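Long-range contact in intracellular exo-alpha-(1->5)-L-arabinofuranosidase (Bifidobacterium longum, PDB 2Y2W), which hydrolyses terminal alpha-(1->5)-linked L-arabinofuranosyl residues of plant arabinans and also acts on wheat arabinoxylan: residues D378-A383 / Q428-P433. Residues are numbered along the deposited sequence; the frame is centred on the assembly and turned at random.
Sequences DIYTAA and QTTFYP
Gln428 NE2 is gripped by two backbone carbonyls. One is Asp378 O at 3.1 Å, in the plane of the amide and in a nearly straight bond (170° at the hydrogen). The other is Ala415 O, through a weak hydrogen bond. The second arm of the same amide, Gln428 OE1, accepts a hydrogen bond from Tyr380 N at 2.9 Å. The amide thus pairs with the carbonyl before Ile379 and the N-H after it, on one edge of the extended chain, as a neighbouring strand would. The bend at chi2 (-135°) helps to turn it to that edge. These bonds fix the rotation of the amide.

The Tyr380 ring crosses the Gln428 side chain at about a right angle, with CD2 3.4 Å from Gln428 NE2. Thr430 CG2 lies over one ring face in a CH-pi contact, 4.0 Å from the centroid. The phenol oxygen of Tyr380 is held elsewhere, by a hydrogen bond to Val343 O. Thr429 OG1 donates to Thr381 O at 3.1 Å, from above the carbonyl plane.

The contact ties together the N-terminal approaches to two helices of the (beta/alpha)8 barrel, 382-397, N-capped by Thr381, and 431-440. Asp378 OD2 accepts a hydrogen bond from Tyr345 N, and the side chain touches Trp344, probably important for substrate recognition. Three backbone polar groups of the extended 378-381 segment are met by side chains of 428-429, which should hold its path firmly beside that residue.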
ATOM      1  N   ASP D 378      -6.660 -29.653 -21.294  1.00 35.77           N
ATOM      2  CA  ASP D 378      -6.702 -29.744 -22.749  1.00 36.04           C
ATOM      3  C   ASP D 378      -6.074 -31.037 -23.249  1.00 36.10           C
ATOM      4  O   ASP D 378      -5.001 -31.436 -22.790  1.00 36.09           O
ATOM      5  CB  ASP D 378      -6.007 -28.536 -23.387  1.00 36.05           C
ATOM      6  CG  ASP D 378      -6.825 -27.256 -23.271  1.00 36.54           C
ATOM      7  OD1 ASP D 378      -8.041 -27.329 -22.985  1.00 36.76           O
ATOM      8  OD2 ASP D 378      -6.245 -26.168 -23.477  1.00 37.14           O
ATOM      9  N   ILE D 379      -6.764 -31.686 -24.183  1.00 36.18           N
ATOM     10  CA  ILE D 379      -6.297 -32.935 -24.777  1.00 36.35           C
ATOM     11  C   ILE D 379      -5.679 -32.597 -26.133  1.00 36.40           C
ATOM     12  O   ILE D 379      -6.379 -32.195 -27.064  1.00 36.42           O
ATOM     13  CB  ILE D 379      -7.447 -33.975 -24.921  1.00 36.36           C
ATOM     14  CG1 ILE D 379      -8.411 -33.918 -23.724  1.00 36.56           C
ATOM     15  CG2 ILE D 379      -6.891 -35.379 -25.077  1.00 36.44           C
ATOM     16  CD1 ILE D 379      -7.857 -34.486 -22.411  1.00 37.01           C
ATOM     17  N   TYR D 380      -4.359 -32.751 -26.225  1.00 36.52           N
ATOM     18  CA  TYR D 380      -3.587 -32.188 -27.332  1.00 36.66           C
ATOM     19  C   TYR D 380      -3.622 -32.999 -28.619  1.00 36.83           C
ATOM     20  O   TYR D 380      -3.436 -34.216 -28.612  1.00 36.84           O
ATOM     21  CB  TYR D 380      -2.138 -31.939 -26.911  1.00 36.58           C
ATOM     22  CG  TYR D 380      -1.957 -30.771 -25.965  1.00 36.57           C
ATOM     23  CD1 TYR D 380      -2.277 -29.472 -26.361  1.00 36.48           C
ATOM     24  CD2 TYR D 380      -1.451 -30.963 -24.684  1.00 36.41           C
ATOM     25  CE1 TYR D 380      -2.109 -28.397 -25.500  1.00 35.98           C
ATOM     26  CE2 TYR D 380      -1.276 -29.891 -23.815  1.00 36.25           C
ATOM     27  CZ  TYR D 380      -1.609 -28.614 -24.231  1.00 35.93           C
ATOM     28  OH  TYR D 380      -1.435 -27.553 -23.378  1.00 35.32           O
ATOM     29  N   THR D 381      -3.843 -32.293 -29.723  1.00 37.03           N
ATOM     30  CA  THR D 381      -3.889 -32.886 -31.053  1.00 37.20           C
ATOM     31  C   THR D 381      -2.495 -32.916 -31.671  1.00 37.34           C
ATOM     32  O   THR D 381      -1.583 -32.236 -31.193  1.00 37.45           O
ATOM     33  CB  THR D 381      -4.821 -32.089 -31.986  1.00 37.17           C
ATOM     34  OG1 THR D 381      -4.350 -30.739 -32.095  1.00 37.33           O
ATOM     35  CG2 THR D 381      -6.249 -32.086 -31.455  1.00 37.14           C
ATOM     36  N   ALA D 382      -2.344 -33.700 -32.738  1.00 37.36           N
ATOM     37  CA  ALA D 382      -1.086 -33.785 -33.477  1.00 37.29           C
ATOM     38  C   ALA D 382      -0.600 -32.411 -33.928  1.00 37.26           C
ATOM     39  O   ALA D 382       0.603 -32.159 -33.973  1.00 37.35           O
ATOM     40  CB  ALA D 382      -1.238 -34.713 -34.673  1.00 37.31           C
ATOM     41  N   ALA D 383      -1.544 -31.528 -34.252  1.00 37.25           N
ATOM     42  CA  ALA D 383      -1.231 -30.166 -34.680  1.00 37.10           C
ATOM     43  C   ALA D 383      -0.703 -29.307 -33.532  1.00 36.99           C
ATOM     44  O   ALA D 383       0.234 -28.530 -33.720  1.00 37.00           O
ATOM     45  CB  ALA D 383      -2.450 -29.517 -35.318  1.00 37.10           C
ATOM     46  N   GLN D 428       1.322 -36.777 -23.471  1.00 33.11           N
ATOM     47  CA  GLN D 428       0.526 -36.137 -24.508  1.00 33.01           C
ATOM     48  C   GLN D 428       1.396 -35.964 -25.740  1.00 32.99           C
ATOM     49  O   GLN D 428       2.599 -36.218 -25.692  1.00 33.08           O
ATOM     50  CB  GLN D 428      -0.011 -34.785 -24.036  1.00 32.95           C
ATOM     51  CG  GLN D 428      -1.030 -34.887 -22.920  1.00 32.98           C
ATOM     52  CD  GLN D 428      -2.234 -33.998 -23.148  1.00 33.04           C
ATOM     53  OE1 GLN D 428      -2.929 -34.125 -24.156  1.00 33.51           O
ATOM     54  NE2 GLN D 428      -2.498 -33.105 -22.205  1.00 32.86           N
ATOM     55  N   THR D 429       0.793 -35.528 -26.840  1.00 32.96           N
ATOM     56  CA  THR D 429       1.523 -35.330 -28.091  1.00 32.98           C
ATOM     57  C   THR D 429       2.610 -34.264 -27.951  1.00 33.01           C
ATOM     58  O   THR D 429       3.645 -34.345 -28.612  1.00 33.11           O
ATOM     59  CB  THR D 429       0.580 -34.961 -29.257  1.00 33.00           C
ATOM     60  OG1 THR D 429      -0.049 -33.700 -28.994  1.00 32.98           O
ATOM     61  CG2 THR D 429      -0.490 -36.030 -29.443  1.00 33.11           C
ATOM     62  N   THR D 430       2.370 -33.282 -27.081  1.00 32.91           N
ATOM     63  CA  THR D 430       3.301 -32.175 -26.848  1.00 32.93           C
ATOM     64  C   THR D 430       4.514 -32.573 -26.006  1.00 32.96           C
ATOM     65  O   THR D 430       5.477 -31.810 -25.901  1.00 33.03           O
ATOM     66  CB  THR D 430       2.602 -30.982 -26.161  1.00 32.96           C
ATOM     67  OG1 THR D 430       1.960 -31.434 -24.963  1.00 33.10           O
ATOM     68  CG2 THR D 430       1.567 -30.355 -27.082  1.00 32.88           C
ATOM     69  N   PHE D 431       4.454 -33.760 -25.406  1.00 33.01           N
ATOM     70  CA  PHE D 431       5.554 -34.323 -24.617  1.00 33.02           C
ATOM     71  C   PHE D 431       6.804 -34.576 -25.458  1.00 32.91           C
ATOM     72  O   PHE D 431       7.919 -34.249 -25.046  1.00 32.99           O
ATOM     73  CB  PHE D 431       5.095 -35.634 -23.964  1.00 33.13           C
ATOM     74  CG  PHE D 431       6.087 -36.229 -23.006  1.00 33.28           C
ATOM     75  CD1 PHE D 431       7.131 -37.028 -23.466  1.00 33.55           C
ATOM     76  CD2 PHE D 431       5.961 -36.013 -21.638  1.00 33.63           C
ATOM     77  CE1 PHE D 431       8.046 -37.587 -22.579  1.00 33.85           C
ATOM     78  CE2 PHE D 431       6.872 -36.569 -20.739  1.00 33.88           C
ATOM     79  CZ  PHE D 431       7.914 -37.357 -21.211  1.00 33.91           C
ATOM     80  N   TYR D 432       6.600 -35.154 -26.637  1.00 32.84           N
ATOM     81  CA  TYR D 432       7.687 -35.676 -27.468  1.00 32.76           C
ATOM     82  C   TYR D 432       8.607 -34.628 -28.118  1.00 32.86           C
ATOM     83  O   TYR D 432       9.814 -34.853 -28.195  1.00 32.94           O
ATOM     84  CB  TYR D 432       7.135 -36.660 -28.509  1.00 32.59           C
ATOM     85  CG  TYR D 432       6.360 -37.816 -27.903  1.00 32.26           C
ATOM     86  CD1 TYR D 432       7.022 -38.919 -27.362  1.00 31.83           C
ATOM     87  CD2 TYR D 432       4.964 -37.805 -27.868  1.00 31.86           C
ATOM     88  CE1 TYR D 432       6.314 -39.985 -26.803  1.00 31.45           C
ATOM     89  CE2 TYR D 432       4.247 -38.865 -27.308  1.00 31.28           C
ATOM     90  CZ  TYR D 432       4.929 -39.951 -26.778  1.00 31.27           C
ATOM     91  OH  TYR D 432       4.229 -41.006 -26.227  1.00 30.81           O
ATOM     92  N   PRO D 433       8.053 -33.489 -28.594  1.00 33.00           N
ATOM     93  CA  PRO D 433       8.952 -32.455 -29.118  1.00 33.17           C
ATOM     94  C   PRO D 433       9.783 -31.776 -28.034  1.00 33.39           C
ATOM     95  O   PRO D 433      10.903 -31.332 -28.308  1.00 33.46           O
ATOM     96  CB  PRO D 433       7.996 -31.440 -29.761  1.00 33.09           C
ATOM     97  CG  PRO D 433       6.734 -32.172 -29.971  1.00 33.04           C
ATOM     98  CD  PRO D 433       6.643 -33.142 -28.840  1.00 32.99           C
TER